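Local coordinates for prefoldin beta subunit 1 (Thermococcus sp., PDB 2ZQM), which acts as a molecular chaperone that stabilises a range of proteins and seems to serve archaeal de novo folding without ATP, at residues K41-I46 and E74-I79; L49-V54 and T67-V72; Q27-V32 and V84-L89; Q20-V25 and R91-L96. One frame throughout, in Å; residues are numbered along the deposited sequence.

Helix 6-47 runs out from the N terminus and helix 68-111 runs back, and three of the contacts pair them in antiparallel fashion. Contact 4 (20-25 with 91-96) lies nearest the chain ends and closes the widest loop. Within it sits contact 3 (27-32 with 84-89), within that contact 1 (41-46 with 74-79), and innermost contact 2 (49-54 with 67-72); none cross. Contact 2 ties the loop after helix 6-47 to the start of helix 68-111, at the base of the hairpin of strands 55-59 and 62-66. Contacts 1 and 2 touch through I46, L43 and V72, and a K29-E93 salt bridge joins contacts 3 and 4.

Contact 1: residues K41-I46 and E74-I79; sequences KALDEI and ELKEKI
Backbone bonds of 2.9 Å from I46 N to A42 O and from I79 N to L75 O secure the turns that present A42, L43 and I46 to L75 and I79 in the antiparallel coiled coil of the prefoldin subunit. The axes of 41-46 and 74-79 come within 9.7 Å, with 157° between their N-to-C directions, and the side chains that meet across them are apolar, apart from the stem of K76. L43 and L75 lie alongside, pointing opposite ways, so that the tip of each lies by the root of the other. L75 CD1 rests 3.7 Å from L43 CA, and L43 CD1 comes to 4.2 Å from L75 CB. Different first torsions serve the two leucines: L43 carries CG opposite its backbone N (chi1 172°), whereas L75 turns CG away from its carbonyl carbon (chi1 -88°). The branches of L75 then divide the work: CD1 also touches I46 CG1, the two side chains crossing nearly square, while CD2 faces A42 CB at 4.1 Å. K76 adds only its aliphatic base, CG grazing L43 CD2. The apolar patch continues into V72, which touches both L43 and I46, and onto the second subunit, whose L62 packs on I46 and L75. E45 binds that subunit too, in a salt bridge from OE2 to its K57. The shortest contact is at I79, whose side chain stands nearly square to that of L43: CD1 lies 3.5 Å from L43 CD2 and 4.0 Å from L43 CB.

Contact 2: residues L49-V54 and T67-V72; sequences LPDDAV and TKDKAV
K68 swings CG to the far side of CB from its own N (chi1 177°) and keeps every later torsion extended, which stretches it from the first turn of helix 68-111 along the backbone of L49-D51 and sets NZ 2.6 Å from L49 O. The ammonium approaches with a C=O...N angle of 157° and is tilted 18° from the carbonyl plane. NZ also donates to E47 O, so one lysine grips two carbonyls where helix 6-47 ends, a place where its charge is likely to be favourable. On the way its CD passes 3.9 Å from D51 CA and close to P50 O, so the methylenes pack on the loop backbone. A methionine here would probably leave L49 O and E47 O without this donor and let the loop drift from the helix start. The backbone N of K68 is gripped by a water, which accepts from K68 N (2.9 Å) and donates to A53 O (2.6 Å) and D51 O (3.1 Å), joining the helix start to the type I turn P50-A53. D51 and D69 bring like charges together, OD1 to OD1 at 3.7 Å, their carboxylates skewed against each other; K68 NZ nearby may ease the repulsion a little. L49 also packs on V64 of the second subunit. T67 takes the N-cap position, its OG1 accepting from K70 N at 3.2 Å. The result is a capped helix start, tied by one lysine and one water to a loop at the foot of the beta hairpin that links the two coiled-coil helices of a prefoldin beta subunit.

Contact 3: residues Q27-V32 and V84-L89; sequences QQKQKV and VRLNAL
V32 spreads its two methyls over three side chains of the facing helix. A chi1 of 168° sends CG1 toward L86, 3.9 Å from L86 CB, and CG2 meets L89 CD1 tip to tip at 3.7 Å. The same CG2 sits over one face of the R85 guanidinium, offset toward its rim and 3.5 Å from R85 NH2. R85 reaches this place because its chain folds at chi3 (57°), which turns the flat group back over the valine. With an alanine in place of V32, a gap would probably open against L86 and L89, and the guanidinium would lose this apolar support. K29 lays CG 3.5 Å from L86 CD1, and its bend at chi3 then leads NZ off to a salt bridge with E93. At the flank the chains of Q28 and L89 stand at about a right angle, with Q28 OE1 3.7 Å from L89 CD2 and Q28 CB close to the same methyl. L89 CD1, besides touching V32, leans on the backbone at Q28 O. Segments 27-32 and 84-89 run at 159°, their axes approaching to 9.4 Å. Aliphatic residues in the seam, with the methylenes of long polar chains alongside, are typical of a two-stranded antiparallel coiled coil, and V32 and L89 repeat V25 and L96 at heptad spacing.

Contact 4: residues Q20-V25 and R91-L96; sequences QQLQLV and RQEKKL
L96 wedges into helix 20-25, its CD1 resting 3.6 Å from L22 CA. In return L22 CD1 comes to 4.0 Å from L96 CB, the two leucines overlapping side by side with their tips pointing opposite ways. V25 packs on the same methyl: CG2 lies 3.9 Å from L96 CD1, and CG1 sits 4.0 Å from E93 CB. The stem of E93 thus serves as part of the apolar seam; chi1 171° points CG toward L22, 4.0 Å from L22 CD1. The extended chain then carries the carboxylate on toward its partner K29, one turn beyond V25. Q21 crosses the end of L96 at about a right angle, and its OE1 bonds to a glycerol that is probably from the crystallisation liquor. Further out, L22 touches N97 and L100, and L96 touches Y18, which carries the packing toward the chain ends. Here segments 20-25 and 91-96, on helices 6-47 and 68-111, run at 158° with a closest axis approach of 9.8 Å, no other chain of the assembly touching either segment, while the hairpin of strands 55-59 and 62-66 lies past the far end of the coiled coil.

Contact 1: residues K41-I46 and E74-I79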
loop_
_atom_site.group_PDB
_atom_site.type_symbol
_atom_site.label_atom_id
_atom_site.label_comp_id
_atom_site.label_asym_id
_atom_site.label_seq_id
_atom_site.Cartn_x
_atom_site.Cartn_y
_atom_site.Cartn_z
ATOM N N LYS A 41 -20.154 -9.129 8.302
ATOM C CA LYS A 41 -20.937 -9.020 7.068
ATOM C C LYS A 41 -20.880 -10.341 6.294
ATOM O O LYS A 41 -21.885 -10.822 5.767
ATOM C CB LYS A 41 -20.379 -7.894 6.186
ATOM C CG LYS A 41 -20.671 -6.493 6.679
ATOM C CD LYS A 41 -20.100 -5.469 5.707
ATOM C CE LYS A 41 -20.534 -4.057 6.061
ATOM N NZ LYS A 41 -19.967 -3.070 5.096
ATOM N N ALA A 42 -19.689 -10.925 6.219
ATOM C CA ALA A 42 -19.509 -12.195 5.532
ATOM C C ALA A 42 -20.292 -13.314 6.231
ATOM O O ALA A 42 -20.905 -14.155 5.578
ATOM C CB ALA A 42 -18.023 -12.545 5.481
ATOM N N LEU A 43 -20.261 -13.337 7.561
ATOM C CA LEU A 43 -20.980 -14.368 8.312
ATOM C C LEU A 43 -22.483 -14.233 8.102
ATOM O O LEU A 43 -23.204 -15.225 7.950
ATOM C CB LEU A 43 -20.680 -14.251 9.808
ATOM C CG LEU A 43 -21.515 -15.147 10.728
ATOM C CD1 LEU A 43 -21.287 -16.610 10.381
ATOM C CD2 LEU A 43 -21.152 -14.881 12.182
ATOM N N ASP A 44 -22.945 -12.991 8.129
ATOM C CA ASP A 44 -24.357 -12.684 7.946
ATOM C C ASP A 44 -24.791 -13.279 6.604
ATOM O O ASP A 44 -25.792 -13.991 6.520
ATOM C CB ASP A 44 -24.540 -11.158 7.954
ATOM C CG ASP A 44 -25.923 -10.720 8.421
ATOM O OD1 ASP A 44 -26.227 -9.509 8.296
ATOM O OD2 ASP A 44 -26.699 -11.571 8.913
ATOM N N GLU A 45 -24.013 -13.000 5.559
ATOM C CA GLU A 45 -24.321 -13.498 4.233
ATOM C C GLU A 45 -24.254 -15.003 4.111
ATOM O O GLU A 45 -25.125 -15.614 3.496
ATOM C CB GLU A 45 -23.398 -12.849 3.195
ATOM C CG GLU A 45 -23.451 -13.528 1.830
ATOM C CD GLU A 45 -23.200 -12.572 0.672
ATOM O OE1 GLU A 45 -22.603 -11.494 0.891
ATOM O OE2 GLU A 45 -23.599 -12.912 -0.462
ATOM N N ILE A 46 -23.240 -15.625 4.700
ATOM C CA ILE A 46 -23.139 -17.074 4.595
ATOM C C ILE A 46 -24.270 -17.735 5.385
ATOM O O ILE A 46 -24.815 -18.755 4.976
ATOM C CB ILE A 46 -21.761 -17.590 5.105
ATOM C CG1 ILE A 46 -20.646 -17.068 4.184
ATOM C CG2 ILE A 46 -21.752 -19.127 5.180
ATOM C CD1 ILE A 46 -20.766 -17.513 2.735
ATOM N N GLU A 74 -15.732 -21.228 10.981
ATOM C CA GLU A 74 -14.466 -20.538 10.814
ATOM C C GLU A 74 -14.642 -19.021 10.890
ATOM O O GLU A 74 -13.760 -18.324 11.375
ATOM C CB GLU A 74 -13.817 -20.960 9.487
ATOM C CG GLU A 74 -13.314 -22.406 9.507
ATOM C CD GLU A 74 -12.721 -22.863 8.183
ATOM O OE1 GLU A 74 -11.840 -22.161 7.651
ATOM O OE2 GLU A 74 -13.129 -23.933 7.679
ATOM N N LEU A 75 -15.780 -18.513 10.423
ATOM C CA LEU A 75 -16.043 -17.078 10.481
ATOM C C LEU A 75 -16.350 -16.680 11.926
ATOM O O LEU A 75 -15.942 -15.621 12.380
ATOM C CB LEU A 75 -17.217 -16.697 9.572
ATOM C CG LEU A 75 -16.810 -16.390 8.130
ATOM C CD1 LEU A 75 -18.056 -16.394 7.235
ATOM C CD2 LEU A 75 -16.102 -15.056 8.085
ATOM N N LYS A 76 -17.079 -17.525 12.649
ATOM C CA LYS A 76 -17.368 -17.208 14.052
ATOM C C LYS A 76 -16.067 -17.107 14.828
ATOM O O LYS A 76 -15.895 -16.222 15.687
ATOM C CB LYS A 76 -18.248 -18.293 14.686
ATOM C CG LYS A 76 -19.693 -18.219 14.224
ATOM C CD LYS A 76 -20.516 -19.371 14.759
ATOM C CE LYS A 76 -22.011 -19.131 14.505
ATOM N NZ LYS A 76 -22.815 -20.248 15.079
ATOM N N GLU A 77 -15.144 -18.016 14.531
ATOM C CA GLU A 77 -13.863 -17.995 15.219
ATOM C C GLU A 77 -13.077 -16.727 14.893
ATOM O O GLU A 77 -12.450 -16.129 15.767
ATOM C CB GLU A 77 -13.050 -19.244 14.855
ATOM C CG GLU A 77 -13.610 -20.494 15.518
ATOM C CD GLU A 77 -12.949 -21.747 15.025
ATOM O OE1 GLU A 77 -11.773 -21.661 14.634
ATOM O OE2 GLU A 77 -13.598 -22.815 15.038
ATOM N N LYS A 78 -13.110 -16.315 13.633
ATOM C CA LYS A 78 -12.407 -15.108 13.233
ATOM C C LYS A 78 -12.976 -13.912 13.986
ATOM O O LYS A 78 -12.238 -13.043 14.463
ATOM C CB LYS A 78 -12.552 -14.868 11.721
ATOM C CG LYS A 78 -11.821 -13.609 11.269
ATOM C CD LYS A 78 -11.830 -13.429 9.753
ATOM C CE LYS A 78 -11.012 -12.200 9.356
ATOM N NZ LYS A 78 -11.078 -11.899 7.892
ATOM N N ILE A 79 -14.298 -13.856 14.068
ATOM C CA ILE A 79 -14.963 -12.767 14.768
ATOM C C ILE A 79 -14.625 -12.804 16.260
ATOM O O ILE A 79 -14.373 -11.770 16.881
ATOM C CB ILE A 79 -16.488 -12.872 14.581
ATOM C CG1 ILE A 79 -16.837 -12.513 13.133
ATOM C CG2 ILE A 79 -17.209 -11.979 15.578
ATOM C CD1 ILE A 79 -18.186 -13.059 12.682
#

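Contact 2: residues L49-V54 and T67-V72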
loop_
_atom_site.group_PDB
_atom_site.type_symbol
_atom_site.label_atom_id
_atom_site.label_comp_id
_atom_site.label_asym_id
_atom_site.label_seq_id
_atom_site.Cartn_x
_atom_site.Cartn_y
_atom_site.Cartn_z
ATOM N N LEU A 49 -27.551 -18.471 3.534
ATOM C CA LEU A 49 -27.590 -19.503 2.496
ATOM C C LEU A 49 -28.350 -20.767 2.911
ATOM O O LEU A 49 -28.429 -21.092 4.101
ATOM C CB LEU A 49 -26.171 -19.931 2.124
ATOM C CG LEU A 49 -25.208 -18.877 1.583
ATOM C CD1 LEU A 49 -23.844 -19.503 1.414
ATOM C CD2 LEU A 49 -25.722 -18.337 0.266
ATOM N N PRO A 50 -28.918 -21.501 1.933
ATOM C CA PRO A 50 -29.634 -22.721 2.305
ATOM C C PRO A 50 -28.579 -23.691 2.826
ATOM O O PRO A 50 -27.432 -23.656 2.376
ATOM C CB PRO A 50 -30.279 -23.167 0.988
ATOM C CG PRO A 50 -29.399 -22.585 -0.060
ATOM C CD PRO A 50 -29.069 -21.220 0.495
ATOM N N ASP A 51 -28.958 -24.539 3.777
ATOM C CA ASP A 51 -28.018 -25.483 4.385
ATOM C C ASP A 51 -27.232 -26.360 3.409
ATOM O O ASP A 51 -26.109 -26.780 3.706
ATOM C CB ASP A 51 -28.752 -26.373 5.397
ATOM C CG ASP A 51 -27.802 -27.271 6.191
ATOM O OD1 ASP A 51 -26.885 -26.740 6.860
ATOM O OD2 ASP A 51 -27.975 -28.508 6.149
ATOM N N ASP A 52 -27.806 -26.622 2.244
ATOM C CA ASP A 52 -27.155 -27.469 1.247
ATOM C C ASP A 52 -26.432 -26.660 0.171
ATOM O O ASP A 52 -26.024 -27.203 -0.855
ATOM C CB ASP A 52 -28.199 -28.381 0.584
ATOM C CG ASP A 52 -29.182 -27.613 -0.294
ATOM O OD1 ASP A 52 -29.671 -26.544 0.131
ATOM O OD2 ASP A 52 -29.479 -28.086 -1.412
ATOM N N ALA A 53 -26.280 -25.362 0.403
ATOM C CA ALA A 53 -25.614 -24.503 -0.568
ATOM C C ALA A 53 -24.190 -24.976 -0.783
ATOM O O ALA A 53 -23.543 -25.433 0.150
ATOM C CB ALA A 53 -25.603 -23.069 -0.075
ATOM N N VAL A 54 -23.711 -24.883 -2.017
ATOM C CA VAL A 54 -22.336 -25.266 -2.321
ATOM C C VAL A 54 -21.398 -24.130 -1.883
ATOM O O VAL A 54 -21.641 -22.960 -2.193
ATOM C CB VAL A 54 -22.154 -25.531 -3.837
ATOM C CG1 VAL A 54 -22.474 -24.274 -4.633
ATOM C CG2 VAL A 54 -20.736 -26.001 -4.113
ATOM N N THR A 67 -18.100 -26.532 3.413
ATOM C CA THR A 67 -19.550 -26.619 3.563
ATOM C C THR A 67 -20.041 -25.368 4.261
ATOM O O THR A 67 -19.244 -24.606 4.813
ATOM C CB THR A 67 -20.020 -27.828 4.430
ATOM O OG1 THR A 67 -19.608 -27.626 5.789
ATOM C CG2 THR A 67 -19.457 -29.151 3.897
ATOM N N LYS A 68 -21.353 -25.151 4.244
ATOM C CA LYS A 68 -21.895 -23.985 4.905
ATOM C C LYS A 68 -21.537 -23.977 6.382
ATOM O O LYS A 68 -21.045 -22.969 6.893
ATOM C CB LYS A 68 -23.414 -23.915 4.768
ATOM C CG LYS A 68 -24.010 -22.738 5.529
ATOM C CD LYS A 68 -25.538 -22.722 5.489
ATOM C CE LYS A 68 -26.085 -21.585 6.341
ATOM N NZ LYS A 68 -27.575 -21.597 6.462
ATOM N N ASP A 69 -21.772 -25.093 7.069
ATOM C CA ASP A 69 -21.476 -25.152 8.507
ATOM C C ASP A 69 -20.010 -24.908 8.844
ATOM O O ASP A 69 -19.693 -24.244 9.833
ATOM C CB ASP A 69 -21.934 -26.494 9.099
ATOM C CG ASP A 69 -23.419 -26.512 9.413
ATOM O OD1 ASP A 69 -24.136 -25.580 8.982
ATOM O OD2 ASP A 69 -23.868 -27.463 10.083
ATOM N N LYS A 70 -19.104 -25.431 8.031
ATOM C CA LYS A 70 -17.693 -25.222 8.308
ATOM C C LYS A 70 -17.271 -23.769 8.092
ATOM O O LYS A 70 -16.477 -23.215 8.859
ATOM C CB LYS A 70 -16.862 -26.160 7.442
ATOM C CG LYS A 70 -17.080 -27.615 7.796
ATOM C CD LYS A 70 -16.436 -28.540 6.771
ATOM C CE LYS A 70 -16.674 -29.999 7.126
ATOM N NZ LYS A 70 -16.256 -30.909 6.020
ATOM N N ALA A 71 -17.797 -23.140 7.051
ATOM C CA ALA A 71 -17.444 -21.750 6.782
ATOM C C ALA A 71 -17.982 -20.842 7.885
ATOM O O ALA A 71 -17.320 -19.888 8.302
ATOM C CB ALA A 71 -18.000 -21.334 5.436
ATOM N N VAL A 72 -19.193 -21.137 8.341
ATOM C CA VAL A 72 -19.825 -20.365 9.407
ATOM C C VAL A 72 -18.958 -20.478 10.667
ATOM O O VAL A 72 -18.635 -19.481 11.292
ATOM C CB VAL A 72 -21.255 -20.905 9.685
ATOM C CG1 VAL A 72 -21.801 -20.385 11.040
ATOM C CG2 VAL A 72 -22.184 -20.461 8.557
HETATM O O HOH W 1 -23.250 -26.418 2.504
#

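Contact 3: residues Q27-V32 and V84-L89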
loop_
_atom_site.group_PDB
_atom_site.type_symbol
_atom_site.label_atom_id
_atom_site.label_comp_id
_atom_site.label_asym_id
_atom_site.label_seq_id
_atom_site.Cartn_x
_atom_site.Cartn_y
_atom_site.Cartn_z
ATOM N N GLN A 27 -5.396 3.928 15.452
ATOM C CA GLN A 27 -5.273 3.392 14.102
ATOM C C GLN A 27 -5.291 1.858 14.174
ATOM O O GLN A 27 -5.852 1.198 13.300
ATOM C CB GLN A 27 -3.975 3.860 13.444
ATOM C CG GLN A 27 -3.838 5.374 13.351
ATOM C CD GLN A 27 -2.506 5.816 12.760
ATOM O OE1 GLN A 27 -1.465 5.210 13.015
ATOM N NE2 GLN A 27 -2.534 6.894 11.982
ATOM N N GLN A 28 -4.673 1.282 15.205
ATOM C CA GLN A 28 -4.667 -0.173 15.322
ATOM C C GLN A 28 -6.072 -0.657 15.602
ATOM O O GLN A 28 -6.516 -1.669 15.053
ATOM C CB GLN A 28 -3.733 -0.652 16.451
ATOM C CG GLN A 28 -2.266 -0.332 16.221
ATOM C CD GLN A 28 -1.383 -0.676 17.412
ATOM O OE1 GLN A 28 -1.752 -0.449 18.562
ATOM N NE2 GLN A 28 -0.203 -1.202 17.133
ATOM N N LYS A 29 -6.777 0.071 16.467
ATOM C CA LYS A 29 -8.140 -0.290 16.817
ATOM C C LYS A 29 -9.053 -0.238 15.585
ATOM O O LYS A 29 -9.872 -1.140 15.355
ATOM C CB LYS A 29 -8.676 0.658 17.895
ATOM C CG LYS A 29 -10.058 0.262 18.415
ATOM C CD LYS A 29 -10.669 1.306 19.338
ATOM C CE LYS A 29 -10.982 2.593 18.598
ATOM N NZ LYS A 29 -11.699 3.543 19.487
ATOM N N GLN A 30 -8.907 0.816 14.790
ATOM C CA GLN A 30 -9.730 0.975 13.599
ATOM C C GLN A 30 -9.456 -0.091 12.539
ATOM O O GLN A 30 -10.361 -0.494 11.813
ATOM C CB GLN A 30 -9.538 2.375 13.023
ATOM C CG GLN A 30 -9.963 3.456 13.989
ATOM C CD GLN A 30 -9.748 4.857 13.452
ATOM O OE1 GLN A 30 -8.861 5.097 12.627
ATOM N NE2 GLN A 30 -10.548 5.796 13.936
ATOM N N LYS A 31 -8.218 -0.547 12.431
ATOM C CA LYS A 31 -7.945 -1.595 11.471
ATOM C C LYS A 31 -8.682 -2.858 11.947
ATOM O O LYS A 31 -9.348 -3.540 11.169
ATOM C CB LYS A 31 -6.445 -1.865 11.361
ATOM C CG LYS A 31 -6.111 -2.937 10.332
ATOM C CD LYS A 31 -4.611 -3.113 10.135
ATOM C CE LYS A 31 -4.317 -4.196 9.097
ATOM N NZ LYS A 31 -2.862 -4.345 8.811
ATOM N N VAL A 32 -8.565 -3.169 13.232
ATOM C CA VAL A 32 -9.254 -4.339 13.780
ATOM C C VAL A 32 -10.779 -4.217 13.599
ATOM O O VAL A 32 -11.447 -5.187 13.242
ATOM C CB VAL A 32 -8.923 -4.534 15.289
ATOM C CG1 VAL A 32 -9.861 -5.556 15.905
ATOM C CG2 VAL A 32 -7.478 -5.021 15.451
ATOM N N VAL A 84 -11.715 -10.136 20.726
ATOM C CA VAL A 84 -10.795 -10.195 21.862
ATOM C C VAL A 84 -9.713 -9.130 21.630
ATOM O O VAL A 84 -9.317 -8.412 22.551
ATOM C CB VAL A 84 -10.091 -11.573 21.980
ATOM C CG1 VAL A 84 -8.932 -11.485 22.988
ATOM C CG2 VAL A 84 -11.077 -12.635 22.459
ATOM N N ARG A 85 -9.242 -9.031 20.390
ATOM C CA ARG A 85 -8.200 -8.068 20.057
ATOM C C ARG A 85 -8.715 -6.652 20.183
ATOM O O ARG A 85 -8.022 -5.776 20.675
ATOM C CB ARG A 85 -7.688 -8.303 18.636
ATOM C CG ARG A 85 -6.905 -9.598 18.465
ATOM C CD ARG A 85 -6.402 -9.725 17.043
ATOM N NE ARG A 85 -5.580 -8.572 16.683
ATOM C CZ ARG A 85 -5.375 -8.180 15.431
ATOM N NH1 ARG A 85 -5.932 -8.858 14.431
ATOM N NH2 ARG A 85 -4.635 -7.108 15.180
ATOM N N LEU A 86 -9.948 -6.435 19.737
ATOM C CA LEU A 86 -10.549 -5.118 19.802
ATOM C C LEU A 86 -10.655 -4.657 21.256
ATOM O O LEU A 86 -10.321 -3.522 21.576
ATOM C CB LEU A 86 -11.939 -5.138 19.152
ATOM C CG LEU A 86 -12.693 -3.803 19.209
ATOM C CD1 LEU A 86 -11.877 -2.765 18.472
ATOM C CD2 LEU A 86 -14.092 -3.945 18.590
ATOM N N ASN A 87 -11.112 -5.535 22.140
ATOM C CA ASN A 87 -11.240 -5.163 23.541
ATOM C C ASN A 87 -9.907 -4.781 24.167
ATOM O O ASN A 87 -9.837 -3.819 24.921
ATOM C CB ASN A 87 -11.866 -6.301 24.347
ATOM C CG ASN A 87 -13.327 -6.491 24.026
ATOM O OD1 ASN A 87 -13.944 -5.639 23.384
ATOM N ND2 ASN A 87 -13.897 -7.602 24.480
ATOM N N ALA A 88 -8.854 -5.533 23.870
ATOM C CA ALA A 88 -7.543 -5.223 24.431
ATOM C C ALA A 88 -7.094 -3.831 23.990
ATOM O O ALA A 88 -6.587 -3.042 24.805
ATOM C CB ALA A 88 -6.531 -6.267 24.005
ATOM N N LEU A 89 -7.285 -3.519 22.708
ATOM C CA LEU A 89 -6.899 -2.205 22.185
ATOM C C LEU A 89 -7.735 -1.089 22.813
ATOM O O LEU A 89 -7.227 0.004 23.065
ATOM C CB LEU A 89 -7.036 -2.176 20.649
ATOM C CG LEU A 89 -5.947 -2.964 19.912
ATOM C CD1 LEU A 89 -6.307 -3.144 18.429
ATOM C CD2 LEU A 89 -4.619 -2.224 20.051
#

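Contact 4: residues Q20-V25 and R91-L96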
loop_
_atom_site.group_PDB
_atom_site.type_symbol
_atom_site.label_atom_id
_atom_site.label_comp_id
_atom_site.label_asym_id
_atom_site.label_seq_id
_atom_site.Cartn_x
_atom_site.Cartn_y
_atom_site.Cartn_z
ATOM N N GLN A 20 0.775 11.002 20.356
ATOM C CA GLN A 20 1.223 10.236 19.204
ATOM C C GLN A 20 0.945 8.750 19.456
ATOM O O GLN A 20 0.517 8.029 18.555
ATOM C CB GLN A 20 2.713 10.471 18.957
ATOM C CG GLN A 20 3.067 11.943 18.701
ATOM C CD GLN A 20 4.563 12.193 18.680
ATOM O OE1 GLN A 20 5.349 11.352 19.111
ATOM N NE2 GLN A 20 4.965 13.363 18.192
ATOM N N GLN A 21 1.186 8.294 20.683
ATOM C CA GLN A 21 0.938 6.903 21.041
ATOM C C GLN A 21 -0.560 6.580 20.903
ATOM O O GLN A 21 -0.929 5.517 20.404
ATOM C CB GLN A 21 1.429 6.647 22.472
ATOM C CG GLN A 21 2.957 6.562 22.601
ATOM C CD GLN A 21 3.452 6.711 24.042
ATOM O OE1 GLN A 21 2.711 6.462 24.987
ATOM N NE2 GLN A 21 4.714 7.112 24.206
ATOM N N LEU A 22 -1.426 7.501 21.322
ATOM C CA LEU A 22 -2.875 7.277 21.217
ATOM C C LEU A 22 -3.297 7.217 19.748
ATOM O O LEU A 22 -4.143 6.412 19.351
ATOM C CB LEU A 22 -3.648 8.393 21.935
ATOM C CG LEU A 22 -5.180 8.388 21.807
ATOM C CD1 LEU A 22 -5.763 7.160 22.476
ATOM C CD2 LEU A 22 -5.751 9.646 22.449
ATOM N N GLN A 23 -2.719 8.093 18.943
ATOM C CA GLN A 23 -3.025 8.109 17.523
ATOM C C GLN A 23 -2.764 6.708 16.941
ATOM O O GLN A 23 -3.572 6.177 16.175
ATOM C CB GLN A 23 -2.141 9.151 16.841
ATOM C CG GLN A 23 -2.567 9.555 15.450
ATOM C CD GLN A 23 -1.617 10.573 14.848
ATOM O OE1 GLN A 23 -1.239 11.548 15.502
ATOM N NE2 GLN A 23 -1.228 10.355 13.599
ATOM N N LEU A 24 -1.638 6.108 17.311
ATOM C CA LEU A 24 -1.294 4.777 16.814
ATOM C C LEU A 24 -2.281 3.717 17.309
ATOM O O LEU A 24 -2.783 2.901 16.519
ATOM C CB LEU A 24 0.127 4.399 17.243
ATOM C CG LEU A 24 0.575 2.956 16.957
ATOM C CD1 LEU A 24 0.564 2.678 15.445
ATOM C CD2 LEU A 24 1.970 2.740 17.540
ATOM N N VAL A 25 -2.568 3.726 18.608
ATOM C CA VAL A 25 -3.501 2.756 19.179
ATOM C C VAL A 25 -4.852 2.854 18.494
ATOM O O VAL A 25 -5.495 1.839 18.202
ATOM C CB VAL A 25 -3.673 2.975 20.709
ATOM C CG1 VAL A 25 -4.873 2.182 21.244
ATOM C CG2 VAL A 25 -2.396 2.524 21.435
ATOM N N ARG A 91 -8.927 -1.182 25.758
ATOM C CA ARG A 91 -8.438 -1.012 27.125
ATOM C C ARG A 91 -7.186 -0.140 27.098
ATOM O O ARG A 91 -7.014 0.717 27.959
ATOM C CB ARG A 91 -8.137 -2.357 27.794
ATOM C CG ARG A 91 -9.403 -3.082 28.256
ATOM C CD ARG A 91 -9.088 -4.245 29.183
ATOM N NE ARG A 91 -8.463 -5.356 28.479
ATOM C CZ ARG A 91 -9.124 -6.318 27.846
ATOM N NH1 ARG A 91 -10.451 -6.323 27.831
ATOM N NH2 ARG A 91 -8.451 -7.264 27.210
ATOM N N GLN A 92 -6.317 -0.346 26.109
ATOM C CA GLN A 92 -5.110 0.480 25.989
ATOM C C GLN A 92 -5.516 1.932 25.706
ATOM O O GLN A 92 -4.946 2.869 26.272
ATOM C CB GLN A 92 -4.226 -0.009 24.848
ATOM C CG GLN A 92 -3.553 -1.347 25.105
ATOM C CD GLN A 92 -2.391 -1.578 24.166
ATOM O OE1 GLN A 92 -2.561 -2.109 23.074
ATOM N NE2 GLN A 92 -1.201 -1.158 24.585
ATOM N N GLU A 93 -6.489 2.115 24.816
ATOM C CA GLU A 93 -6.976 3.449 24.468
ATOM C C GLU A 93 -7.514 4.193 25.691
ATOM O O GLU A 93 -7.188 5.362 25.915
ATOM C CB GLU A 93 -8.070 3.357 23.399
ATOM C CG GLU A 93 -8.786 4.681 23.139
ATOM C CD GLU A 93 -9.868 4.578 22.072
ATOM O OE1 GLU A 93 -10.569 3.548 22.018
ATOM O OE2 GLU A 93 -10.032 5.539 21.295
ATOM N N LYS A 94 -8.351 3.516 26.471
ATOM C CA LYS A 94 -8.926 4.108 27.677
ATOM C C LYS A 94 -7.810 4.516 28.643
ATOM O O LYS A 94 -7.872 5.574 29.261
ATOM C CB LYS A 94 -9.871 3.115 28.352
ATOM N N LYS A 95 -6.791 3.678 28.780
ATOM C CA LYS A 95 -5.677 4.001 29.658
ATOM C C LYS A 95 -4.965 5.261 29.172
ATOM O O LYS A 95 -4.565 6.113 29.969
ATOM C CB LYS A 95 -4.659 2.867 29.697
ATOM C CG LYS A 95 -4.957 1.761 30.686
ATOM C CD LYS A 95 -3.804 0.751 30.687
ATOM C CE LYS A 95 -4.154 -0.502 31.449
ATOM N NZ LYS A 95 -3.023 -1.461 31.428
ATOM N N LEU A 96 -4.787 5.374 27.861
ATOM C CA LEU A 96 -4.099 6.542 27.318
ATOM C C LEU A 96 -4.909 7.809 27.500
ATOM O O LEU A 96 -4.352 8.863 27.803
ATOM C CB LEU A 96 -3.762 6.339 25.844
ATOM C CG LEU A 96 -2.369 5.757 25.601
ATOM C CD1 LEU A 96 -2.256 5.241 24.169
ATOM C CD2 LEU A 96 -1.321 6.839 25.910
#